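Local coordinates for magnetosome protein MamA (Magnetospirillum gryphiswaldense, PDB 3AS8), which belongs to the magnetosome-associated tetratricopeptide repeat proteins and recognises other copies of itself to build a larger complex, probably as a scaffold for protein-protein interactions, at residues K14-A19 with V29-V34; R23-V28 with V53-V58; R125-I130 with E155-H160; S132-L137 with R148-S153. One frame throughout, in Å; residues are numbered along the deposited sequence. Where two conformers were deposited one is given.

Contact 1 (K14-A19 with V29-V34); sequences KGISHA and VMLEQV
G15 meets M30 and L31 at the tightest point of this contact, where the CA atoms of G15 and M30 are 5.0 Å apart. Because G15 has no side chain, the CD2 branch of L31 lies directly on its backbone, with L31 CD2 3.5 Å from G15 CA. A CB modelled on G15 would fall 2.2 Å from L31 CD2, a clash, and the absence of one is what permits this spacing. L31 CD2 also meets I16 CG1 at 4.1 Å, the two side chains crossing at about a right angle. M30 CG, set beside the backbone N by chi1 (-64°), comes to the edge of the buried H18 ring, in its plane, 3.8 Å from H18 CD2, while H18 ND1 is hydrogen-bonded to R23 NE. Helices 5-20 and 24-31 thus form a close helical hairpin of the kind from which tetratricopeptide repeat proteins are built, and L31 reaches beyond it to H47 and L48 of helix 42-54. An alanine at L31 is likely to open a gap against G15 and I16, since both methyl branches would be lost. Toward solvent the fit is looser: K14 CD grazes M30 SD at 4.2 Å, and the lysine chain leads away from 29-34.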
loop_
_atom_site.group_PDB
_atom_site.type_symbol
_atom_site.label_atom_id
_atom_site.label_comp_id
_atom_site.label_asym_id
_atom_site.label_seq_id
_atom_site.Cartn_x
_atom_site.Cartn_y
_atom_site.Cartn_z
ATOM N N LYS A 14 14.497 -15.146 15.104
ATOM C CA LYS A 14 14.476 -15.996 13.935
ATOM C C LYS A 14 13.269 -15.611 12.982
ATOM O O LYS A 14 13.404 -15.602 11.723
ATOM C CB LYS A 14 14.460 -17.474 14.338
ATOM C CG LYS A 14 15.148 -18.412 13.386
ATOM C CD LYS A 14 15.346 -19.812 14.026
ATOM C CE LYS A 14 16.430 -20.657 13.344
ATOM N NZ LYS A 14 16.602 -20.481 11.851
ATOM N N GLY A 15 12.109 -15.346 13.579
ATOM C CA GLY A 15 10.908 -15.039 12.806
ATOM C C GLY A 15 10.986 -13.745 12.009
ATOM O O GLY A 15 10.664 -13.667 10.810
ATOM N N ILE A 16 11.420 -12.712 12.698
ATOM C CA ILE A 16 11.599 -11.414 12.075
ATOM C C ILE A 16 12.675 -11.480 11.011
ATOM O O ILE A 16 12.604 -10.836 9.943
ATOM C CB ILE A 16 11.927 -10.376 13.134
ATOM C CG1 ILE A 16 10.672 -10.144 13.991
ATOM C CG2 ILE A 16 12.447 -9.106 12.471
ATOM C CD1 ILE A 16 10.995 -9.324 15.311
ATOM N N SER A 17 13.701 -12.255 11.274
ATOM C CA SER A 17 14.707 -12.427 10.246
ATOM C C SER A 17 14.068 -13.070 8.972
ATOM O O SER A 17 14.212 -12.573 7.825
ATOM C CB SER A 17 15.867 -13.225 10.829
ATOM O OG SER A 17 16.846 -13.395 9.865
ATOM N N HIS A 18 13.309 -14.141 9.178
ATOM C CA HIS A 18 12.729 -14.824 8.028
ATOM C C HIS A 18 11.849 -13.792 7.235
ATOM O O HIS A 18 11.933 -13.657 6.017
ATOM C CB HIS A 18 11.860 -15.984 8.461
ATOM C CG HIS A 18 12.593 -17.219 8.894
ATOM N ND1 HIS A 18 13.666 -17.736 8.216
ATOM C CD2 HIS A 18 12.320 -18.100 9.893
ATOM C CE1 HIS A 18 14.054 -18.854 8.798
ATOM N NE2 HIS A 18 13.258 -19.091 9.824
ATOM N N ALA A 19 11.003 -13.069 7.955
ATOM C CA ALA A 19 10.037 -12.169 7.315
ATOM C C ALA A 19 10.746 -11.041 6.501
ATOM O O ALA A 19 10.347 -10.668 5.389
ATOM C CB ALA A 19 9.071 -11.598 8.379
ATOM N N VAL A 29 5.510 -19.732 10.884
ATOM C CA VAL A 29 5.820 -20.834 11.799
ATOM C C VAL A 29 6.516 -20.349 13.096
ATOM O O VAL A 29 6.146 -20.725 14.191
ATOM C CB VAL A 29 6.687 -21.939 11.133
ATOM C CG1 VAL A 29 7.202 -22.885 12.195
ATOM C CG2 VAL A 29 5.851 -22.719 9.990
ATOM N N MET A 30 7.541 -19.550 12.964
ATOM C CA MET A 30 8.267 -19.030 14.133
ATOM C C MET A 30 7.489 -17.988 14.909
ATOM O O MET A 30 7.439 -18.034 16.157
ATOM C CB MET A 30 9.622 -18.440 13.723
ATOM C CG MET A 30 10.685 -19.414 13.113
ATOM S SD MET A 30 11.252 -20.661 14.284
ATOM C CE MET A 30 10.399 -22.106 13.721
ATOM N N LEU A 31 6.933 -16.993 14.236
ATOM C CA LEU A 31 6.338 -15.851 14.990
ATOM C C LEU A 31 5.045 -16.215 15.693
ATOM O O LEU A 31 4.708 -15.621 16.721
ATOM C CB LEU A 31 6.231 -14.558 14.168
ATOM C CG LEU A 31 7.528 -13.839 13.714
ATOM C CD1 LEU A 31 7.267 -12.707 12.672
ATOM C CD2 LEU A 31 8.490 -13.451 14.834
ATOM N N GLU A 32 4.346 -17.228 15.204
ATOM C CA GLU A 32 3.185 -17.731 15.906
ATOM C C GLU A 32 3.526 -18.225 17.326
ATOM O O GLU A 32 2.647 -18.278 18.199
ATOM C CB GLU A 32 2.587 -18.910 15.139
ATOM C CG GLU A 32 1.621 -18.482 14.047
ATOM C CD GLU A 32 0.946 -19.651 13.283
ATOM O OE1 GLU A 32 1.451 -20.798 13.305
ATOM O OE2 GLU A 32 -0.106 -19.405 12.656
ATOM N N GLN A 33 4.783 -18.590 17.536
ATOM C CA GLN A 33 5.215 -19.179 18.788
ATOM C C GLN A 33 5.663 -18.126 19.774
ATOM O O GLN A 33 6.048 -18.473 20.907
ATOM C CB GLN A 33 6.360 -20.172 18.524
ATOM C CG GLN A 33 5.896 -21.357 17.709
ATOM C CD GLN A 33 6.997 -22.358 17.466
ATOM O OE1 GLN A 33 7.392 -23.045 18.404
ATOM N NE2 GLN A 33 7.490 -22.461 16.216
ATOM N N VAL A 34 5.701 -16.860 19.340
ATOM C CA VAL A 34 5.951 -15.756 20.272
ATOM C C VAL A 34 4.850 -14.688 20.336
ATOM O O VAL A 34 4.753 -13.963 21.346
ATOM C CB VAL A 34 7.344 -15.080 20.076
ATOM C CG1 VAL A 34 7.592 -14.584 18.679
ATOM C CG2 VAL A 34 7.492 -13.940 21.092
#

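Contact 2 (R23-V28 with V53-V58); sequences RYSEAV and VKTGAV. With SO4 (sulfate ion), chain D.
Y24 and S25, in the first turn of helix 24-31, lie level with K54 and T55, where helix 42-54 ends: the CA atoms of Y24 and K54 are 6.6 Å apart, and those of S25 and T55 are equally far. R23 is the N-cap of helix 24-31, and T55 is the first residue to leave helical angles after helix 42-54. G56 follows with phi 102°, a conformation in which a side chain would be jammed against the preceding carbonyl oxygen. The start of one helix thus packs on the end of another within a tetratricopeptide repeat array. No hydrogen bond joins the two segments directly; the contact is chiefly van der Waals, led by Y24 and K54. K54 CG sits 3.4 Å from the centroid of the Y24 ring and 3° off its normal, a CH-pi contact almost exactly over the centre of the face. The bend at chi2 (-66°) carries CD and CE on toward the phenol end, K54 CE coming within 3.7 Å of Y24 OH. Beside this pair, T55 CG2 touches S25 OG at 3.8 Å, and V28 CG2 slides past T55 OG1 at 3.9 Å; that hydroxyl is hydrogen-bonded to A51 O of helix 42-54. At the outer end, a sulfate ion, probably from the crystallisation liquor, takes a weak hydrogen bond from K54 NZ to its O3 (3.3 Å), and a water lying in the ring plane at the edge links Y24 OH to sulfate O4. The chemistry is thus divided: the aliphatic part of K54 packs on an aromatic face, while its ammonium end lies at the surface beside a sulfate to which it is only weakly hydrogen-bonded.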
loop_
_atom_site.group_PDB
_atom_site.type_symbol
_atom_site.label_atom_id
_atom_site.label_comp_id
_atom_site.label_asym_id
_atom_site.label_seq_id
_atom_site.Cartn_x
_atom_site.Cartn_y
_atom_site.Cartn_z
ATOM N N ARG A 23 10.972 -14.932 3.594
ATOM C CA ARG A 23 10.694 -16.323 3.898
ATOM C C ARG A 23 9.445 -16.305 4.742
ATOM O O ARG A 23 9.445 -16.534 5.946
ATOM C CB ARG A 23 11.872 -16.983 4.581
ATOM C CG ARG A 23 13.223 -17.109 3.751
ATOM C CD ARG A 23 14.361 -17.848 4.569
ATOM N NE ARG A 23 14.742 -17.147 5.800
ATOM C CZ ARG A 23 15.829 -16.372 6.013
ATOM N NH1 ARG A 23 16.758 -16.162 5.061
ATOM N NH2 ARG A 23 16.018 -15.802 7.234
ATOM N N TYR A 24 8.340 -16.037 4.086
ATOM C CA TYR A 24 7.088 -15.712 4.798
ATOM C C TYR A 24 6.491 -16.880 5.527
ATOM O O TYR A 24 6.045 -16.739 6.664
ATOM C CB TYR A 24 6.096 -15.055 3.819
ATOM C CG TYR A 24 6.560 -13.704 3.274
ATOM C CD1 TYR A 24 6.754 -12.613 4.089
ATOM C CD2 TYR A 24 6.845 -13.544 1.919
ATOM C CE1 TYR A 24 7.185 -11.379 3.560
ATOM C CE2 TYR A 24 7.257 -12.383 1.408
ATOM C CZ TYR A 24 7.447 -11.300 2.221
ATOM O OH TYR A 24 7.899 -10.151 1.656
ATOM N N SER A 25 6.599 -18.075 4.950
ATOM C CA SER A 25 5.993 -19.269 5.563
ATOM C C SER A 25 6.750 -19.613 6.869
ATOM O O SER A 25 6.143 -19.892 7.913
ATOM C CB SER A 25 6.047 -20.465 4.582
ATOM O OG SER A 25 5.378 -20.268 3.363
ATOM N N GLU A 26 8.089 -19.534 6.821
ATOM C CA GLU A 26 8.903 -19.858 8.002
ATOM C C GLU A 26 8.695 -18.756 9.018
ATOM O O GLU A 26 8.702 -19.032 10.219
ATOM C CB GLU A 26 10.373 -20.048 7.616
ATOM C CG GLU A 26 10.640 -21.383 6.840
ATOM C CD GLU A 26 11.946 -21.445 6.111
ATOM O OE1 GLU A 26 12.189 -20.660 5.140
ATOM O OE2 GLU A 26 12.736 -22.306 6.510
ATOM N N ALA A 27 8.485 -17.512 8.568
ATOM C CA ALA A 27 8.105 -16.410 9.500
ATOM C C ALA A 27 6.789 -16.661 10.267
ATOM O O ALA A 27 6.682 -16.350 11.457
ATOM C CB ALA A 27 8.028 -15.006 8.778
ATOM N N VAL A 28 5.780 -17.200 9.584
ATOM C CA VAL A 28 4.522 -17.595 10.273
ATOM C C VAL A 28 4.818 -18.669 11.303
ATOM O O VAL A 28 4.397 -18.531 12.443
ATOM C CB VAL A 28 3.430 -18.112 9.293
ATOM C CG1 VAL A 28 2.124 -18.570 10.061
ATOM C CG2 VAL A 28 3.130 -17.056 8.285
ATOM N N VAL A 53 -0.520 -12.096 5.466
ATOM C CA VAL A 53 -1.073 -11.626 4.194
ATOM C C VAL A 53 -0.408 -12.325 2.980
ATOM O O VAL A 53 -1.083 -12.651 2.006
ATOM C CB VAL A 53 -0.945 -10.101 4.046
ATOM C CG1 VAL A 53 -1.377 -9.616 2.614
ATOM C CG2 VAL A 53 -1.824 -9.421 5.157
ATOM N N LYS A 54 0.888 -12.512 3.054
ATOM C CA LYS A 54 1.675 -13.103 1.972
ATOM C C LYS A 54 1.287 -14.561 1.783
ATOM O O LYS A 54 1.308 -15.064 0.683
ATOM C CB LYS A 54 3.210 -12.974 2.280
ATOM C CG LYS A 54 3.840 -11.567 2.032
ATOM C CD LYS A 54 3.840 -11.141 0.522
ATOM C CE LYS A 54 4.440 -9.737 0.325
ATOM N NZ LYS A 54 4.586 -9.416 -1.181
ATOM N N THR A 55 0.920 -15.243 2.855
ATOM C CA THR A 55 0.590 -16.649 2.805
ATOM C C THR A 55 -0.891 -16.910 2.737
ATOM O O THR A 55 -1.300 -18.085 2.761
ATOM C CB THR A 55 1.185 -17.463 4.005
ATOM O OG1 THR A 55 0.786 -16.832 5.233
ATOM C CG2 THR A 55 2.784 -17.518 3.885
ATOM N N GLY A 56 -1.686 -15.866 2.494
ATOM C CA GLY A 56 -3.126 -16.044 2.075
ATOM C C GLY A 56 -4.127 -15.817 3.202
ATOM O O GLY A 56 -5.360 -15.803 2.969
ATOM N N ALA A 57 -3.641 -15.662 4.439
ATOM C CA ALA A 57 -4.523 -15.332 5.598
ATOM C C ALA A 57 -4.648 -13.817 5.713
ATOM O O ALA A 57 -4.112 -13.147 6.662
ATOM C CB ALA A 57 -4.000 -15.969 6.919
ATOM N N VAL A 58 -5.409 -13.241 4.772
ATOM C CA VAL A 58 -5.336 -11.801 4.606
ATOM C C VAL A 58 -6.173 -11.146 5.723
ATOM O O VAL A 58 -5.718 -10.161 6.302
ATOM C CB VAL A 58 -5.753 -11.314 3.217
ATOM C CG1 VAL A 58 -5.700 -9.743 3.148
ATOM C CG2 VAL A 58 -4.863 -12.071 2.085
HETATM S S SO4 D . 6.880 -12.239 -2.964
HETATM O O1 SO4 D . 7.864 -13.307 -2.772
HETATM O O2 SO4 D . 6.349 -12.379 -4.325
HETATM O O3 SO4 D . 5.764 -12.367 -2.026
HETATM O O4 SO4 D . 7.501 -10.925 -2.741
HETATM O O HOH W 1 7.833 -9.542 -0.722
#

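Contact 3 (R125-I130 with E155-H160); sequences RFDEAI and EQMGSH
F126 begins the contact, placed just after the N-cap R125 in the first turn of helix 126-139, with its CA 7.2 Å from that of M157. Its ring receives Q156 on one face: Q156 CB stands 3.9 Å from the F126 centroid and 18° off the normal, a CH-pi contact displaced toward the rim. The amide of Q156 also reaches the ring, Q156 OE1 lying 3.3 Å from F126 CE1, but the two planes are turned 56° apart, so they are not stacked. Q156 NE2 is directed to Y152 O on its own helix, a bond that helps fix the amide's rotation. From F126 CB the contact passes to M157, whose CG is 3.7 Å away, the two side chains sliding past each other in opposite directions. D127 comes next, and its carboxylate turns in toward the thioether, with D127 OD1 3.5 Å from M157 CE. One turn on, I130 completes the row: I130 CD1 and M157 CE meet tip to tip at 3.9 Å. The bend of M157 at chi3 (-81°) lets one methyl serve both residues. Beyond M157, G158 turns the chain in a Schellman motif that ends helix 144-156. The start of one helix packed against the end of the next, with no hydrogen bond between segments 125-130 and 155-160, is an arrangement that suits neighbouring antiparallel helices in a tetratricopeptide repeat superhelix.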
loop_
_atom_site.group_PDB
_atom_site.type_symbol
_atom_site.label_atom_id
_atom_site.label_comp_id
_atom_site.label_asym_id
_atom_site.label_seq_id
_atom_site.Cartn_x
_atom_site.Cartn_y
_atom_site.Cartn_z
ATOM N N ARG A 125 -14.670 10.673 -4.800
ATOM C CA ARG A 125 -14.005 11.935 -4.495
ATOM C C ARG A 125 -13.069 12.275 -5.684
ATOM O O ARG A 125 -11.842 12.205 -5.578
ATOM C CB ARG A 125 -13.219 11.757 -3.178
ATOM C CG ARG A 125 -14.164 11.522 -2.008
ATOM C CD ARG A 125 -13.565 11.518 -0.599
ATOM N NE ARG A 125 -14.499 12.133 0.358
ATOM C CZ ARG A 125 -15.543 11.532 0.944
ATOM N NH1 ARG A 125 -15.855 10.263 0.690
ATOM N NH2 ARG A 125 -16.285 12.217 1.803
ATOM N N PHE A 126 -13.663 12.629 -6.810
ATOM C CA PHE A 126 -12.903 12.697 -8.062
ATOM C C PHE A 126 -11.887 13.840 -8.097
ATOM O O PHE A 126 -10.815 13.645 -8.593
ATOM C CB PHE A 126 -13.836 12.729 -9.255
ATOM C CG PHE A 126 -14.797 11.521 -9.298
ATOM C CD1 PHE A 126 -14.299 10.237 -9.409
ATOM C CD2 PHE A 126 -16.161 11.695 -9.293
ATOM C CE1 PHE A 126 -15.136 9.148 -9.462
ATOM C CE2 PHE A 126 -17.039 10.582 -9.368
ATOM C CZ PHE A 126 -16.501 9.326 -9.453
ATOM N N ASP A 127 -12.230 15.003 -7.534
ATOM C CA ASP A 127 -11.319 16.167 -7.551
ATOM C C ASP A 127 -10.147 15.867 -6.654
ATOM O O ASP A 127 -9.027 16.119 -7.025
ATOM C CB ASP A 127 -12.007 17.442 -7.097
ATOM C CG ASP A 127 -12.878 18.064 -8.215
ATOM O OD1 ASP A 127 -12.395 18.143 -9.326
ATOM O OD2 ASP A 127 -14.039 18.407 -7.972
ATOM N N GLU A 128 -10.409 15.273 -5.515
ATOM C CA GLU A 128 -9.332 14.884 -4.603
ATOM C C GLU A 128 -8.438 13.782 -5.186
ATOM O O GLU A 128 -7.181 13.806 -4.961
ATOM C CB GLU A 128 -9.866 14.473 -3.253
ATOM C CG GLU A 128 -10.225 15.666 -2.361
ATOM C CD GLU A 128 -11.559 16.316 -2.724
ATOM O OE1 GLU A 128 -12.361 15.656 -3.428
ATOM O OE2 GLU A 128 -11.840 17.478 -2.295
ATOM N N ALA A 129 -9.037 12.840 -5.954
ATOM C CA ALA A 129 -8.244 11.774 -6.558
ATOM C C ALA A 129 -7.282 12.425 -7.553
ATOM O O ALA A 129 -6.111 12.095 -7.614
ATOM C CB ALA A 129 -9.166 10.762 -7.286
ATOM N N ILE A 130 -7.791 13.371 -8.312
ATOM C CA ILE A 130 -7.026 14.033 -9.352
ATOM C C ILE A 130 -5.858 14.801 -8.752
ATOM O O ILE A 130 -4.776 14.775 -9.314
ATOM C CB ILE A 130 -7.902 14.897 -10.196
ATOM C CG1 ILE A 130 -8.709 14.026 -11.116
ATOM C CG2 ILE A 130 -7.073 15.937 -11.110
ATOM C CD1 ILE A 130 -9.764 14.735 -11.825
ATOM N N GLU A 155 -13.717 12.072 -16.577
ATOM C CA GLU A 155 -14.855 11.613 -17.342
ATOM C C GLU A 155 -16.032 11.314 -16.450
ATOM O O GLU A 155 -17.146 11.593 -16.828
ATOM C CB GLU A 155 -14.449 10.406 -18.185
ATOM C CG GLU A 155 -15.507 9.697 -19.001
ATOM C CD GLU A 155 -14.836 8.604 -19.882
ATOM O OE1 GLU A 155 -14.961 7.388 -19.534
ATOM O OE2 GLU A 155 -14.134 8.954 -20.876
ATOM N N GLN A 156 -15.776 10.778 -15.256
ATOM C CA GLN A 156 -16.783 10.452 -14.291
ATOM C C GLN A 156 -17.469 11.683 -13.736
ATOM O O GLN A 156 -18.604 11.569 -13.259
ATOM C CB GLN A 156 -16.204 9.619 -13.122
ATOM C CG GLN A 156 -15.896 8.150 -13.526
ATOM C CD GLN A 156 -15.139 7.412 -12.452
ATOM O OE1 GLN A 156 -15.749 6.698 -11.653
ATOM N NE2 GLN A 156 -13.804 7.563 -12.431
ATOM N N MET A 157 -16.816 12.838 -13.770
ATOM C CA MET A 157 -17.491 14.075 -13.446
ATOM C C MET A 157 -18.240 14.699 -14.682
ATOM O O MET A 157 -18.861 15.751 -14.564
ATOM C CB MET A 157 -16.479 15.092 -12.956
ATOM C CG MET A 157 -15.873 14.643 -11.650
ATOM S SD MET A 157 -14.954 15.967 -10.882
ATOM C CE MET A 157 -13.442 15.879 -11.785
ATOM N N GLY A 158 -18.173 14.059 -15.839
ATOM C CA GLY A 158 -18.664 14.658 -17.109
ATOM C C GLY A 158 -17.741 15.711 -17.730
ATOM O O GLY A 158 -18.138 16.403 -18.659
ATOM N N SER A 159 -16.503 15.834 -17.265
ATOM C CA SER A 159 -15.542 16.782 -17.833
ATOM C C SER A 159 -14.774 16.179 -19.005
ATOM O O SER A 159 -13.530 15.979 -18.918
ATOM C CB SER A 159 -14.554 17.252 -16.758
ATOM O OG SER A 159 -15.260 17.751 -15.632
ATOM N N HIS A 160 -15.505 15.880 -20.085
ATOM C CA HIS A 160 -14.880 15.214 -21.252
ATOM C C HIS A 160 -13.792 16.026 -21.871
ATOM O O HIS A 160 -12.770 15.504 -22.341
ATOM C CB HIS A 160 -15.949 14.820 -22.269
ATOM C CG HIS A 160 -16.992 13.952 -21.674
ATOM N ND1 HIS A 160 -16.722 12.650 -21.295
ATOM C CD2 HIS A 160 -18.275 14.199 -21.313
ATOM C CE1 HIS A 160 -17.805 12.122 -20.774
ATOM N NE2 HIS A 160 -18.756 13.036 -20.755
#

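Contact 4 (S132-L137 with R148-S153); sequences SFKIAL and RAIAYS
A149 is the first residue of helix 144-156 within 148-153 to touch the facing helix, and it does so through its one methyl, which lies over a face of the F133 ring. A149 CB is 3.6 Å from the ring centroid and 15° off the normal, a CH-pi contact offset toward the rim, and F133 CZ is the nearest ring atom to it. I150 follows and carries much of the burial. Its CB points past the other helix, but chi1 (-77°) sets CG1 beside the backbone N and brings the branch back toward F133. I150 CG1 and F133 CB approach to 3.3 Å, a close fit in which the two side chains run past each other in opposite directions. The terminal methyl goes farther, I150 CD1 lying 4.0 Å from K134 CG at about a right angle to that extended chain, with L137 CD1 at its margin. One turn later S153 presents its hydroxyl to the ring edge, in plane, with S153 OG 3.6 Å from F133 CE2; the polar partner of that hydroxyl is D121 OD2 of helix 110-122. An alanine in place of F133 is likely to leave the A149 methyl without the ring face it lies on and to open a gap beside S153. The axes of segments 132-137 and 148-153 approach to 9.9 Å with their directions 162° apart, which is near-antiparallel packing. F133 sits among A149, I150 and S153, with V146 also touching it, a spacing that fits knobs-into-holes packing in the antiparallel helical array of a tetratricopeptide repeat domain.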
loop_
_atom_site.group_PDB
_atom_site.type_symbol
_atom_site.label_atom_id
_atom_site.label_comp_id
_atom_site.label_asym_id
_atom_site.label_seq_id
_atom_site.Cartn_x
_atom_site.Cartn_y
_atom_site.Cartn_z
ATOM N N SER A 132 -4.289 13.968 -6.061
ATOM C CA SER A 132 -3.289 12.949 -5.708
ATOM C C SER A 132 -2.582 12.378 -6.944
ATOM O O SER A 132 -1.340 12.284 -6.970
ATOM C CB SER A 132 -3.954 11.829 -4.841
ATOM O OG SER A 132 -3.900 12.234 -3.479
ATOM N N PHE A 133 -3.333 12.063 -7.994
ATOM C CA PHE A 133 -2.758 11.650 -9.274
ATOM C C PHE A 133 -1.783 12.673 -9.869
ATOM O O PHE A 133 -0.719 12.320 -10.341
ATOM C CB PHE A 133 -3.814 11.281 -10.338
ATOM C CG PHE A 133 -4.673 10.086 -10.010
ATOM C CD1 PHE A 133 -4.117 8.900 -9.534
ATOM C CD2 PHE A 133 -6.068 10.126 -10.208
ATOM C CE1 PHE A 133 -4.920 7.781 -9.270
ATOM C CE2 PHE A 133 -6.863 9.007 -9.926
ATOM C CZ PHE A 133 -6.284 7.832 -9.444
ATOM N N LYS A 134 -2.093 13.960 -9.760
ATOM C CA LYS A 134 -1.140 14.953 -10.172
ATOM C C LYS A 134 0.173 15.066 -9.376
ATOM O O LYS A 134 1.212 15.321 -9.962
ATOM C CB LYS A 134 -1.828 16.277 -10.282
ATOM C CG LYS A 134 -2.783 16.246 -11.493
ATOM C CD LYS A 134 -3.384 17.635 -11.792
ATOM C CE LYS A 134 -4.354 17.542 -12.993
ATOM N NZ LYS A 134 -4.948 18.861 -13.215
ATOM N N ILE A 135 0.119 14.778 -8.096
ATOM C CA ILE A 135 1.292 14.672 -7.270
ATOM C C ILE A 135 2.098 13.446 -7.634
ATOM O O ILE A 135 3.309 13.509 -7.732
ATOM C CB ILE A 135 0.903 14.693 -5.778
ATOM C CG1 ILE A 135 0.234 16.029 -5.433
ATOM C CG2 ILE A 135 2.139 14.509 -4.890
ATOM C CD1 ILE A 135 -0.475 16.073 -4.051
ATOM N N ALA A 136 1.448 12.303 -7.828
ATOM C CA ALA A 136 2.122 11.140 -8.357
ATOM C C ALA A 136 2.823 11.352 -9.708
ATOM O O ALA A 136 3.940 10.849 -9.966
ATOM C CB ALA A 136 1.123 9.963 -8.454
ATOM N N LEU A 137 2.166 12.089 -10.571
ATOM C CA LEU A 137 2.730 12.388 -11.873
ATOM C C LEU A 137 3.975 13.248 -11.713
ATOM O O LEU A 137 4.941 13.112 -12.461
ATOM C CB LEU A 137 1.698 13.126 -12.709
ATOM C CG LEU A 137 1.249 12.685 -14.067
ATOM C CD1 LEU A 137 0.957 14.003 -14.808
ATOM C CD2 LEU A 137 2.128 11.741 -14.884
ATOM N N ARG A 148 -4.032 8.171 -17.414
ATOM C CA ARG A 148 -5.244 7.398 -17.669
ATOM C C ARG A 148 -6.191 7.487 -16.462
ATOM O O ARG A 148 -7.376 7.729 -16.604
ATOM C CB ARG A 148 -4.879 5.964 -18.030
ATOM C CG ARG A 148 -6.034 5.047 -18.355
ATOM C CD ARG A 148 -5.642 3.926 -19.373
ATOM N NE ARG A 148 -4.571 4.219 -20.361
ATOM C CZ ARG A 148 -4.736 4.586 -21.641
ATOM N NH1 ARG A 148 -5.931 4.834 -22.144
ATOM N NH2 ARG A 148 -3.675 4.776 -22.416
ATOM N N ALA A 149 -5.650 7.327 -15.266
ATOM C CA ALA A 149 -6.442 7.409 -14.048
ATOM C C ALA A 149 -7.044 8.837 -13.954
ATOM O O ALA A 149 -8.208 9.011 -13.598
ATOM C CB ALA A 149 -5.570 7.065 -12.769
ATOM N N ILE A 150 -6.279 9.842 -14.313
ATOM C CA ILE A 150 -6.768 11.227 -14.206
ATOM C C ILE A 150 -7.877 11.456 -15.246
ATOM O O ILE A 150 -8.908 12.063 -14.946
ATOM C CB ILE A 150 -5.655 12.276 -14.481
ATOM C CG1 ILE A 150 -4.712 12.437 -13.317
ATOM C CG2 ILE A 150 -6.279 13.716 -14.737
ATOM C CD1 ILE A 150 -3.323 13.100 -13.853
ATOM N N ALA A 151 -7.669 10.940 -16.467
ATOM C CA ALA A 151 -8.706 11.000 -17.546
ATOM C C ALA A 151 -10.015 10.411 -17.098
ATOM O O ALA A 151 -11.088 10.985 -17.266
ATOM C CB ALA A 151 -8.215 10.234 -18.792
ATOM N N TYR A 152 -9.950 9.223 -16.511
ATOM C CA TYR A 152 -11.158 8.538 -16.035
ATOM C C TYR A 152 -11.864 9.318 -14.910
ATOM O O TYR A 152 -13.060 9.366 -14.874
ATOM C CB TYR A 152 -10.845 7.067 -15.643
ATOM C CG TYR A 152 -12.099 6.220 -15.419
ATOM C CD1 TYR A 152 -13.205 6.351 -16.276
ATOM C CD2 TYR A 152 -12.194 5.277 -14.347
ATOM C CE1 TYR A 152 -14.351 5.619 -16.097
ATOM C CE2 TYR A 152 -13.370 4.507 -14.168
ATOM C CZ TYR A 152 -14.432 4.699 -15.057
ATOM O OH TYR A 152 -15.611 4.021 -14.941
ATOM N N SER A 153 -11.126 9.948 -14.008
ATOM C CA SER A 153 -11.760 10.663 -12.919
ATOM C C SER A 153 -12.515 11.885 -13.532
ATOM O O SER A 153 -13.634 12.185 -13.176
ATOM C CB SER A 153 -10.712 11.104 -11.926
ATOM O OG SER A 153 -10.066 10.062 -11.180
#

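In the fold
The four contacts fall into two groups on opposite sides of the chain's centre. Contacts 1 and 2 share helix 24-31 and touch where A19 CB packs on A27 CB; contacts 3 and 4 both join helices 126-139 and 144-156, their centres about 10 Å apart. Contact 1 is buried and depends on a glycine backbone under leucine and methionine; contact 4, partly buried, depends on a phenylalanine ring between helix flanks. Contacts 2 and 3 lie at the surface, where helix starts meet helix ends. There, an aromatic residue following an N-cap receives the aliphatic carbons of a polar side chain on one face; the lysine ammonium of contact 2 goes on to the sulfate, while the glutamine amide of contact 3 also touches the ring.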